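Local structure of uncharacterized protein (Parabacteroides distasonis ATCC 8503, 4R03) at residues Y34-Y38 / E105-S109; K43-A49 / Y63-Y69; G74-Y80 / Q95-S101. The protein is of unknown function but belongs to the DUF3836 family and folds as an antiparallel beta-sheet of successive hairpins and, being made with a signal peptide, is probably exported. One frame throughout, in Å; residues are numbered along the deposited sequence. Where two conformers were deposited one is given.

Overall arrangement
From the N terminus the chain runs back and forth through one antiparallel sheet in which strand order follows sequence order. Contact 1 opens on strand 27-38 and closes only at the C terminus, where residues 105-109 return over one face of the sheet; the loop it closes encloses both other contacts. Contact 2, the hairpin of strands 44-53 and 58-69, comes next in the chain, and contact 3, the hairpin of strands 75-84 and 94-100, follows it in series. Contacts 2 and 3 are stitched by backbone bonds between strands 58-69 and 75-84. Lys47 links contact 2 to the tail of contact 1, and Ile107 touches Ile99 of contact 3.

Contact 1: residues Y34-Y38 / E105-S109; sequences YEFQY and EEIFS
Phe108 turns the edge of its ring to the face of Phe36, an edge-to-face pair with ring centroids 5.3 Å apart and planes at 55°. The approaching atom is CD1, which stands above the rim of the Phe36 ring, 3.9 Å from Phe36 CE1. The same Phe36 ring meets the backbone at its edge: Ile107 O lies near the ring plane, 3.6 Å from Phe36 CE1, where the slightly positive ring hydrogens face a carbonyl oxygen. Farther along the Phe108 ring, CE1 touches Tyr38 OH at 3.3 Å, the two side chains coming from opposite directions. This hydroxyl is hydrogen-bonded to Ile15 O of the adjoining strand, so its approach to Phe108 is a side contact. At the other end Ser109 sits over a face of the Tyr34 ring, its CB 3.6 Å from Tyr34 CE2 and its OG 3.6 Å from Tyr34 CZ. Phe36 carries CG anti to its carbonyl carbon (chi1 -57°), which directs the ring at the tail and brings CE1 and CZ against Ile107 and Phe108. Residues 105-108 form a 3-10 turn, closed by Phe108 N to Glu105 O at 3.2 Å, that packs the C terminus onto the sheet. Lys47 NZ bonds Ile107 O and Ser109 OG and makes a cation-pi contact with Tyr34, while Lys18 NZ bonds Phe108 O and Ser109 O. The tail is held to strand 27-38 by aromatic and van der Waals contact, with its polar atoms gripped by lysines of flanking strands; the positive charge of Lys18 would probably help to offset the negative charge of the terminal carboxylate.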
loop_
_atom_site.group_PDB
_atom_site.type_symbol
_atom_site.label_atom_id
_atom_site.label_comp_id
_atom_site.label_asym_id
_atom_site.label_seq_id
_atom_site.Cartn_x
_atom_site.Cartn_y
_atom_site.Cartn_z
ATOM N N TYR A 34 0.540 4.853 2.001
ATOM C CA TYR A 34 -0.340 3.872 1.390
ATOM C C TYR A 34 -1.716 4.510 1.213
ATOM O O TYR A 34 -2.221 5.223 2.099
ATOM C CB TYR A 34 -0.487 2.660 2.257
ATOM C CG TYR A 34 0.796 1.953 2.564
ATOM C CD1 TYR A 34 1.490 1.315 1.578
ATOM C CD2 TYR A 34 1.304 1.903 3.843
ATOM C CE1 TYR A 34 2.650 0.644 1.862
ATOM C CE2 TYR A 34 2.514 1.262 4.139
ATOM C CZ TYR A 34 3.149 0.561 3.140
ATOM O OH TYR A 34 4.354 -0.106 3.418
ATOM N N GLU A 35 -2.356 4.239 0.088
ATOM C CA GLU A 35 -3.748 4.656 -0.171
ATOM C C GLU A 35 -4.520 3.417 -0.573
ATOM O O GLU A 35 -4.007 2.569 -1.325
ATOM C CB GLU A 35 -3.804 5.692 -1.250
ATOM C CG GLU A 35 -3.113 6.993 -0.892
ATOM C CD GLU A 35 -3.265 8.099 -1.915
ATOM O OE1 GLU A 35 -3.721 7.828 -3.039
ATOM O OE2 GLU A 35 -2.820 9.246 -1.590
ATOM N N PHE A 36 -5.765 3.332 -0.114
ATOM C CA PHE A 36 -6.585 2.121 -0.281
ATOM C C PHE A 36 -7.896 2.460 -0.949
ATOM O O PHE A 36 -8.554 3.465 -0.645
ATOM C CB PHE A 36 -6.887 1.477 1.082
ATOM C CG PHE A 36 -5.677 1.119 1.877
ATOM C CD1 PHE A 36 -5.044 -0.111 1.682
ATOM C CD2 PHE A 36 -5.102 2.020 2.751
ATOM C CE1 PHE A 36 -3.893 -0.424 2.405
ATOM C CE2 PHE A 36 -3.965 1.710 3.448
ATOM C CZ PHE A 36 -3.348 0.483 3.266
ATOM N N GLN A 37 -8.287 1.566 -1.840
ATOM C CA GLN A 37 -9.634 1.594 -2.412
ATOM C C GLN A 37 -10.300 0.231 -2.180
ATOM O O GLN A 37 -9.650 -0.766 -1.908
ATOM C CB GLN A 37 -9.592 1.978 -3.896
ATOM C CG GLN A 37 -9.020 3.385 -4.183
ATOM C CD GLN A 37 -9.111 3.789 -5.669
ATOM O OE1 GLN A 37 -10.195 3.901 -6.237
ATOM N NE2 GLN A 37 -7.973 4.011 -6.290
ATOM N N TYR A 38 -11.646 0.234 -2.258
ATOM C CA TYR A 38 -12.460 -0.903 -1.820
ATOM C C TYR A 38 -13.441 -1.344 -2.924
ATOM O O TYR A 38 -13.907 -0.522 -3.690
ATOM C CB TYR A 38 -13.270 -0.534 -0.567
ATOM C CG TYR A 38 -12.345 -0.315 0.582
ATOM C CD1 TYR A 38 -11.751 0.933 0.758
ATOM C CD2 TYR A 38 -12.037 -1.295 1.483
ATOM C CE1 TYR A 38 -10.840 1.137 1.804
ATOM C CE2 TYR A 38 -11.133 -1.110 2.509
ATOM C CZ TYR A 38 -10.565 0.166 2.678
ATOM O OH TYR A 38 -9.639 0.262 3.706
ATOM N N GLU A 105 -5.860 -8.697 7.219
ATOM C CA GLU A 105 -5.570 -7.432 7.900
ATOM C C GLU A 105 -4.155 -6.907 7.688
ATOM O O GLU A 105 -3.900 -5.706 7.837
ATOM C CB GLU A 105 -5.904 -7.513 9.399
ATOM C CG GLU A 105 -7.427 -7.548 9.632
ATOM C CD GLU A 105 -8.117 -6.222 9.308
ATOM O OE1 GLU A 105 -7.613 -5.135 9.723
ATOM O OE2 GLU A 105 -9.160 -6.252 8.648
ATOM N N GLU A 106 -3.229 -7.760 7.315
ATOM C CA GLU A 106 -1.887 -7.328 7.064
ATOM C C GLU A 106 -1.781 -6.550 5.768
ATOM O O GLU A 106 -0.759 -5.860 5.551
ATOM C CB GLU A 106 -0.909 -8.477 7.070
ATOM C CG GLU A 106 -0.968 -9.311 8.367
ATOM C CD GLU A 106 -0.516 -8.569 9.646
ATOM O OE1 GLU A 106 0.071 -7.465 9.556
ATOM O OE2 GLU A 106 -0.712 -9.127 10.765
ATOM N N ILE A 107 -2.835 -6.538 4.948
ATOM C CA ILE A 107 -2.852 -5.658 3.771
ATOM C C ILE A 107 -2.717 -4.168 4.149
ATOM O O ILE A 107 -2.173 -3.385 3.394
ATOM C CB ILE A 107 -4.117 -5.899 2.918
ATOM C CG1 ILE A 107 -4.001 -7.276 2.261
ATOM C CG2 ILE A 107 -4.327 -4.805 1.861
ATOM C CD1 ILE A 107 -5.356 -7.749 1.600
ATOM N N PHE A 108 -3.207 -3.814 5.328
ATOM C CA PHE A 108 -3.185 -2.444 5.757
ATOM C C PHE A 108 -1.891 -1.959 6.264
ATOM O O PHE A 108 -1.813 -0.751 6.538
ATOM C CB PHE A 108 -4.318 -2.164 6.753
ATOM C CG PHE A 108 -5.657 -2.483 6.198
ATOM C CD1 PHE A 108 -6.207 -1.685 5.229
ATOM C CD2 PHE A 108 -6.340 -3.611 6.607
ATOM C CE1 PHE A 108 -7.412 -1.985 4.654
ATOM C CE2 PHE A 108 -7.577 -3.920 6.029
ATOM C CZ PHE A 108 -8.096 -3.080 5.060
ATOM N N SER A 109 -0.891 -2.840 6.370
ATOM C CA SER A 109 0.458 -2.471 6.848
ATOM C C SER A 109 0.338 -1.765 8.213
ATOM O O SER A 109 -0.616 -2.085 8.978
ATOM C CB SER A 109 1.207 -1.596 5.824
ATOM O OG SER A 109 1.498 -2.312 4.646
ATOM O OXT SER A 109 1.178 -0.880 8.605
#

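Contact 2: residues K43-A49 / Y63-Y69; sequences KVSEKKA and YQITYQY
A beta hairpin of strands 44-53 and 58-69 supplies this contact, a regular antiparallel ladder that gives way to side-chain contacts near Val44. Lys47 and Ile65 form a hydrogen-bonded pair, Lys47 N reaching Ile65 O at 2.8 Å; Ala49 and Tyr63 form the next, with Glu46-Thr66 and Lys48-Gln64 as non-hydrogen-bonded pairs. At the irregular end Tyr69 OH donates to a lone pair of Val44 O, 2.7 Å away and in the carbonyl plane, so the phenol takes up a backbone acceptor there. The aliphatic chain of Lys43 lies across a face of the same ring, CD 4.0 Å from the centroid of Tyr69 and toward its rim. Ala49 CB stands almost over the middle of the Tyr63 ring, 3.5 Å from that ring's centroid, a CH-pi contact made possible because Tyr63 CG sits between its backbone N and carbonyl carbon (chi1 70°), folding the ring back over its partner. Lys47, fully extended, crosses Tyr67, its CD 3.6 Å from Tyr67 OH; its NZ, held by the C-terminal tail at Ile107 O, is also joined by a water to Tyr63 OH. On the face opposite Lys47 and Ala49, Lys48 and Gln64 run side by side, and a second water bonds Gln64 NE2 and, weakly, Lys48 NZ. Ser45 and Glu46 both face Gln37 of strand 27-38 in a classic beta bulge. Strand 27-38 runs along the hairpin on the side of the bulge, strand 75-84 lies along its other border, and the C-terminal tail covers Val44, Lys47 and Tyr67.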
loop_
_atom_site.group_PDB
_atom_site.type_symbol
_atom_site.label_atom_id
_atom_site.label_comp_id
_atom_site.label_asym_id
_atom_site.label_seq_id
_atom_site.Cartn_x
_atom_site.Cartn_y
_atom_site.Cartn_z
ATOM N N LYS A 43 -14.211 -4.927 0.724
ATOM C CA LYS A 43 -12.866 -5.435 0.872
ATOM C C LYS A 43 -11.871 -4.624 0.007
ATOM O O LYS A 43 -12.215 -4.086 -1.032
ATOM C CB LYS A 43 -12.785 -6.920 0.491
ATOM C CG LYS A 43 -13.726 -7.815 1.352
ATOM C CD LYS A 43 -13.240 -9.266 1.404
ATOM C CE LYS A 43 -14.382 -10.301 1.578
ATOM N NZ LYS A 43 -14.623 -11.144 0.319
ATOM N N VAL A 44 -10.619 -4.603 0.448
ATOM C CA VAL A 44 -9.641 -3.796 -0.285
ATOM C C VAL A 44 -9.455 -4.331 -1.704
ATOM O O VAL A 44 -9.223 -5.533 -1.891
ATOM C CB VAL A 44 -8.244 -3.806 0.384
ATOM C CG1 VAL A 44 -7.239 -3.011 -0.487
ATOM C CG2 VAL A 44 -8.249 -3.293 1.704
ATOM N N SER A 45 -9.560 -3.471 -2.670
ATOM C CA SER A 45 -9.420 -3.818 -4.091
ATOM C C SER A 45 -8.105 -3.319 -4.677
ATOM O O SER A 45 -7.584 -3.900 -5.622
ATOM C CB SER A 45 -10.572 -3.233 -4.864
ATOM O OG SER A 45 -10.675 -1.832 -4.724
ATOM N N GLU A 46 -7.547 -2.255 -4.083
ATOM C CA GLU A 46 -6.335 -1.670 -4.584
ATOM C C GLU A 46 -5.569 -0.995 -3.445
ATOM O O GLU A 46 -6.181 -0.336 -2.613
ATOM C CB GLU A 46 -6.643 -0.663 -5.674
ATOM C CG GLU A 46 -5.390 -0.124 -6.389
ATOM C CD GLU A 46 -5.641 1.176 -7.104
ATOM O OE1 GLU A 46 -6.141 1.171 -8.249
ATOM O OE2 GLU A 46 -5.344 2.223 -6.488
ATOM N N LYS A 47 -4.258 -1.206 -3.421
ATOM C CA LYS A 47 -3.333 -0.562 -2.481
ATOM C C LYS A 47 -2.260 0.111 -3.335
ATOM O O LYS A 47 -1.598 -0.560 -4.135
ATOM C CB LYS A 47 -2.731 -1.527 -1.507
ATOM C CG LYS A 47 -1.639 -1.008 -0.589
ATOM C CD LYS A 47 -1.089 -2.113 0.265
ATOM C CE LYS A 47 -0.150 -1.630 1.309
ATOM N NZ LYS A 47 0.270 -2.751 2.167
ATOM N N LYS A 48 -2.075 1.407 -3.180
ATOM C CA LYS A 48 -0.985 2.136 -3.805
ATOM C C LYS A 48 -0.008 2.596 -2.760
ATOM O O LYS A 48 -0.429 3.068 -1.693
ATOM C CB LYS A 48 -1.493 3.326 -4.550
ATOM C CG LYS A 48 -2.117 3.037 -5.839
ATOM C CD LYS A 48 -2.405 4.413 -6.523
ATOM C CE LYS A 48 -3.208 4.226 -7.734
ATOM N NZ LYS A 48 -3.285 5.480 -8.478
ATOM N N ALA A 49 1.264 2.415 -3.015
ATOM C CA ALA A 49 2.332 2.817 -2.121
ATOM C C ALA A 49 3.109 3.940 -2.824
ATOM O O ALA A 49 3.427 3.810 -4.045
ATOM C CB ALA A 49 3.262 1.699 -1.787
ATOM N N TYR A 63 4.516 1.581 -6.053
ATOM C CA TYR A 63 3.886 0.340 -6.519
ATOM C C TYR A 63 2.424 0.357 -6.296
ATOM O O TYR A 63 1.878 1.188 -5.556
ATOM C CB TYR A 63 4.530 -0.923 -5.918
ATOM C CG TYR A 63 4.291 -1.188 -4.424
ATOM C CD1 TYR A 63 3.031 -1.555 -3.981
ATOM C CD2 TYR A 63 5.299 -1.087 -3.511
ATOM C CE1 TYR A 63 2.782 -1.869 -2.609
ATOM C CE2 TYR A 63 5.059 -1.411 -2.129
ATOM C CZ TYR A 63 3.812 -1.783 -1.744
ATOM O OH TYR A 63 3.507 -2.050 -0.393
ATOM N N GLN A 64 1.739 -0.584 -6.925
ATOM C CA GLN A 64 0.294 -0.724 -6.853
ATOM C C GLN A 64 -0.020 -2.225 -6.785
ATOM O O GLN A 64 0.524 -3.001 -7.581
ATOM C CB GLN A 64 -0.404 -0.146 -8.056
ATOM C CG GLN A 64 -1.888 -0.321 -8.044
ATOM C CD GLN A 64 -2.536 0.186 -9.298
ATOM O OE1 GLN A 64 -2.424 -0.430 -10.373
ATOM N NE2 GLN A 64 -3.228 1.296 -9.179
ATOM N N ILE A 65 -0.862 -2.633 -5.832
ATOM C CA ILE A 65 -1.318 -4.026 -5.786
ATOM C C ILE A 65 -2.834 -4.020 -5.929
ATOM O O ILE A 65 -3.534 -3.173 -5.346
ATOM C CB ILE A 65 -0.921 -4.650 -4.453
ATOM C CG1 ILE A 65 0.575 -4.532 -4.178
ATOM C CG2 ILE A 65 -1.446 -6.128 -4.343
ATOM C CD1 ILE A 65 1.034 -5.077 -2.894
ATOM N N THR A 66 -3.366 -4.954 -6.738
ATOM C CA THR A 66 -4.801 -5.185 -6.806
ATOM C C THR A 66 -5.132 -6.590 -6.277
ATOM O O THR A 66 -4.287 -7.474 -6.280
ATOM C CB THR A 66 -5.395 -4.994 -8.206
ATOM O OG1 THR A 66 -4.722 -5.866 -9.108
ATOM C CG2 THR A 66 -5.251 -3.569 -8.681
ATOM N N TYR A 67 -6.313 -6.694 -5.714
ATOM C CA TYR A 67 -6.731 -7.899 -4.907
ATOM C C TYR A 67 -8.028 -8.451 -5.463
ATOM O O TYR A 67 -8.969 -7.734 -5.691
ATOM C CB TYR A 67 -6.940 -7.569 -3.435
ATOM C CG TYR A 67 -5.747 -6.926 -2.805
ATOM C CD1 TYR A 67 -5.558 -5.531 -2.897
ATOM C CD2 TYR A 67 -4.819 -7.660 -2.097
ATOM C CE1 TYR A 67 -4.413 -4.948 -2.333
ATOM C CE2 TYR A 67 -3.659 -7.080 -1.537
ATOM C CZ TYR A 67 -3.475 -5.714 -1.668
ATOM O OH TYR A 67 -2.389 -5.162 -1.082
ATOM N N GLN A 68 -8.022 -9.779 -5.682
ATOM C CA GLN A 68 -9.220 -10.538 -6.084
ATOM C C GLN A 68 -9.514 -11.676 -5.085
ATOM O O GLN A 68 -8.616 -12.307 -4.555
ATOM C CB GLN A 68 -8.971 -11.118 -7.448
ATOM C CG GLN A 68 -8.848 -10.115 -8.519
ATOM C CD GLN A 68 -8.703 -10.824 -9.844
ATOM O OE1 GLN A 68 -7.711 -11.533 -10.081
ATOM N NE2 GLN A 68 -9.713 -10.685 -10.696
ATOM N N TYR A 69 -10.809 -11.833 -4.793
ATOM C CA TYR A 69 -11.327 -12.678 -3.726
ATOM C C TYR A 69 -12.174 -13.822 -4.322
ATOM O O TYR A 69 -12.886 -13.617 -5.294
ATOM C CB TYR A 69 -12.205 -11.863 -2.773
ATOM C CG TYR A 69 -11.375 -10.764 -2.123
ATOM C CD1 TYR A 69 -10.669 -11.004 -0.962
ATOM C CD2 TYR A 69 -11.299 -9.510 -2.734
ATOM C CE1 TYR A 69 -9.870 -10.013 -0.391
ATOM C CE2 TYR A 69 -10.533 -8.503 -2.136
ATOM C CZ TYR A 69 -9.806 -8.781 -1.015
ATOM O OH TYR A 69 -8.992 -7.795 -0.392
HETATM O O HOH W 1 -9.135 -5.054 -7.769
HETATM O O HOH W 2 2.081 -4.189 0.507
HETATM O O HOH W 3 -3.873 3.550 -10.737
#

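Contact 3: residues G74-Y80 / Q95-S101; sequences GEIKTNY and QNMIIPS
Ile76, Thr78 and Ile99 make the close-packed part of the last beta hairpin, strands 75-84 and 94-100, while Lys77, Asn79, Asn96 and Ile98 line its more solvent-exposed face. On the packed side Ile76 and Ile99 pair directly, CB to CB 4.2 Å, and Thr78 CG2 meets Ile99 CD1 at 3.6 Å, the two side chains crossing at about a right angle. Thr78 holds OG1 between its backbone N and carbonyl carbon (chi1 75°), which leaves CG2 directed at Ile99 and sets OG1 beside Met97 CB, where it makes a weak hydrogen bond to Met97 O; Met97 is a selenomethionine whose selenium end turns from strand 75-84. Tyr69 covers Ile76 from the preceding strand, and Ile65 and Tyr67 do the same for Thr78. The backbone ladder is regular, with Ile76 N to Ile99 O 2.8 Å long and nearly straight. Across the sheet contacts are sparser: Ile98 spreads its branches, CG2 against Glu75 CB at 3.6 Å and CD1 against Lys77 CG, Lys77 running alongside. At the Tyr80 end of the ladder Gln95 lies beside Tyr80, CG 3.5 Å from Tyr80 CD1, its NE2 bonded to Asn93 O. Ser101 N closes the opposite end on Gly74 O. The cross-strand amide bond, Asn79 ND2 to Asn96 OD1, is 2.8 Å long and straight at 174°. A leucine in place of Asn79 would probably leave Asn96 OD1 without its N-H donor and the Asn96 amide freer to turn. Asn96 OD1 lies in the amide plane of Asn79, whereas Asn79 ND2 stands above the carbonyl plane of Asn96.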
loop_
_atom_site.group_PDB
_atom_site.type_symbol
_atom_site.label_atom_id
_atom_site.label_comp_id
_atom_site.label_asym_id
_atom_site.label_seq_id
_atom_site.Cartn_x
_atom_site.Cartn_y
_atom_site.Cartn_z
ATOM N N GLY A 74 -10.167 -19.702 0.299
ATOM C CA GLY A 74 -9.368 -19.260 1.465
ATOM C C GLY A 74 -8.130 -18.446 1.083
ATOM O O GLY A 74 -7.193 -18.339 1.878
ATOM N N GLU A 75 -8.121 -17.925 -0.141
ATOM C CA GLU A 75 -6.916 -17.295 -0.716
ATOM C C GLU A 75 -7.299 -15.967 -1.394
ATOM O O GLU A 75 -8.385 -15.802 -1.934
ATOM C CB GLU A 75 -6.228 -18.218 -1.710
ATOM C CG GLU A 75 -5.534 -19.423 -1.024
ATOM C CD GLU A 75 -4.897 -20.401 -2.017
ATOM O OE1 GLU A 75 -5.294 -20.401 -3.205
ATOM O OE2 GLU A 75 -4.000 -21.166 -1.592
ATOM N N ILE A 76 -6.409 -15.011 -1.256
ATOM C CA ILE A 76 -6.539 -13.750 -1.959
ATOM C C ILE A 76 -5.480 -13.706 -3.091
ATOM O O ILE A 76 -4.313 -13.917 -2.831
ATOM C CB ILE A 76 -6.328 -12.570 -0.959
ATOM C CG1 ILE A 76 -7.300 -12.652 0.233
ATOM C CG2 ILE A 76 -6.534 -11.262 -1.659
ATOM C CD1 ILE A 76 -6.865 -11.806 1.437
ATOM N N LYS A 77 -5.921 -13.430 -4.297
ATOM C CA LYS A 77 -5.043 -13.331 -5.467
ATOM C C LYS A 77 -4.609 -11.869 -5.640
ATOM O O LYS A 77 -5.466 -10.988 -5.728
ATOM C CB LYS A 77 -5.759 -13.810 -6.716
ATOM C CG LYS A 77 -5.886 -15.332 -6.752
ATOM C CD LYS A 77 -6.634 -15.808 -7.998
ATOM C CE LYS A 77 -6.647 -17.349 -8.074
ATOM N NZ LYS A 77 -7.152 -17.880 -9.381
ATOM N N THR A 78 -3.318 -11.650 -5.618
ATOM C CA THR A 78 -2.757 -10.284 -5.701
ATOM C C THR A 78 -1.909 -10.106 -6.944
ATOM O O THR A 78 -1.192 -11.015 -7.369
ATOM C CB THR A 78 -1.943 -9.881 -4.458
ATOM O OG1 THR A 78 -0.667 -10.541 -4.448
ATOM C CG2 THR A 78 -2.755 -10.204 -3.181
ATOM N N ASN A 79 -2.043 -8.919 -7.551
ATOM C CA ASN A 79 -1.290 -8.548 -8.754
ATOM C C ASN A 79 -0.563 -7.233 -8.446
ATOM O O ASN A 79 -1.220 -6.233 -8.081
ATOM C CB ASN A 79 -2.213 -8.340 -9.903
ATOM C CG ASN A 79 -1.464 -8.029 -11.213
ATOM O OD1 ASN A 79 -1.416 -6.889 -11.670
ATOM N ND2 ASN A 79 -0.904 -9.059 -11.813
ATOM N N TYR A 80 0.750 -7.285 -8.529
ATOM C CA TYR A 80 1.624 -6.193 -8.120
ATOM C C TYR A 80 2.308 -5.648 -9.354
ATOM O O TYR A 80 2.756 -6.414 -10.220
ATOM C CB TYR A 80 2.668 -6.737 -7.122
ATOM C CG TYR A 80 3.889 -5.913 -6.872
ATOM C CD1 TYR A 80 4.995 -5.939 -7.743
ATOM C CD2 TYR A 80 4.027 -5.153 -5.699
ATOM C CE1 TYR A 80 6.130 -5.184 -7.467
ATOM C CE2 TYR A 80 5.137 -4.439 -5.441
ATOM C CZ TYR A 80 6.189 -4.452 -6.308
ATOM O OH TYR A 80 7.354 -3.735 -6.065
ATOM N N GLN A 95 4.035 -8.951 -11.023
ATOM C CA GLN A 95 4.100 -10.287 -10.438
ATOM C C GLN A 95 2.787 -10.582 -9.730
ATOM O O GLN A 95 2.058 -9.677 -9.314
ATOM C CB GLN A 95 5.329 -10.432 -9.508
ATOM C CG GLN A 95 5.681 -9.189 -8.754
ATOM C CD GLN A 95 7.137 -9.097 -8.345
ATOM O OE1 GLN A 95 7.577 -9.822 -7.455
ATOM N NE2 GLN A 95 7.887 -8.164 -8.956
ATOM N N ASN A 96 2.433 -11.848 -9.684
ATOM C CA ASN A 96 1.267 -12.298 -8.980
ATOM C C ASN A 96 1.653 -13.077 -7.759
ATOM O O ASN A 96 2.618 -13.827 -7.800
ATOM C CB ASN A 96 0.445 -13.214 -9.861
ATOM C CG ASN A 96 -0.151 -12.509 -11.007
ATOM O OD1 ASN A 96 -1.068 -11.691 -10.842
ATOM N ND2 ASN A 96 0.359 -12.791 -12.212
HETATM N N MSE A 97 0.917 -12.893 -6.664
HETATM C CA MSE A 97 1.112 -13.675 -5.430
HETATM C C MSE A 97 -0.250 -14.160 -4.937
HETATM O O MSE A 97 -1.300 -13.805 -5.489
HETATM C CB MSE A 97 1.815 -12.861 -4.315
HETATM C CG MSE A 97 2.443 -13.732 -3.191
HETATM SE SE MSE A 97 3.715 -12.843 -2.005
HETATM C CE MSE A 97 5.185 -12.538 -3.257
ATOM N N ILE A 98 -0.202 -15.043 -3.936
ATOM C CA ILE A 98 -1.373 -15.428 -3.138
ATOM C C ILE A 98 -1.123 -15.121 -1.674
ATOM O O ILE A 98 -0.040 -15.374 -1.167
ATOM C CB ILE A 98 -1.634 -16.941 -3.214
ATOM C CG1 ILE A 98 -1.885 -17.374 -4.647
ATOM C CG2 ILE A 98 -2.833 -17.317 -2.311
ATOM C CD1 ILE A 98 -3.178 -16.999 -5.171
ATOM N N ILE A 99 -2.116 -14.551 -1.010
ATOM C CA ILE A 99 -2.083 -14.277 0.419
ATOM C C ILE A 99 -3.175 -15.191 1.021
ATOM O O ILE A 99 -4.293 -15.229 0.512
ATOM C CB ILE A 99 -2.489 -12.800 0.680
ATOM C CG1 ILE A 99 -1.449 -11.833 0.117
ATOM C CG2 ILE A 99 -2.657 -12.490 2.181
ATOM C CD1 ILE A 99 -1.856 -10.337 0.335
ATOM N N PRO A 100 -2.871 -15.911 2.113
ATOM C CA PRO A 100 -4.027 -16.571 2.750
ATOM C C PRO A 100 -5.037 -15.549 3.288
ATOM O O PRO A 100 -4.637 -14.494 3.815
ATOM C CB PRO A 100 -3.410 -17.361 3.930
ATOM C CG PRO A 100 -1.954 -17.087 3.940
ATOM C CD PRO A 100 -1.619 -16.039 2.879
ATOM N N SER A 101 -6.316 -15.867 3.191
ATOM C CA SER A 101 -7.382 -14.999 3.671
ATOM C C SER A 101 -7.230 -14.618 5.140
ATOM O O SER A 101 -7.645 -13.504 5.555
ATOM C CB SER A 101 -8.745 -15.649 3.448
ATOM O OG SER A 101 -8.997 -15.716 2.059
#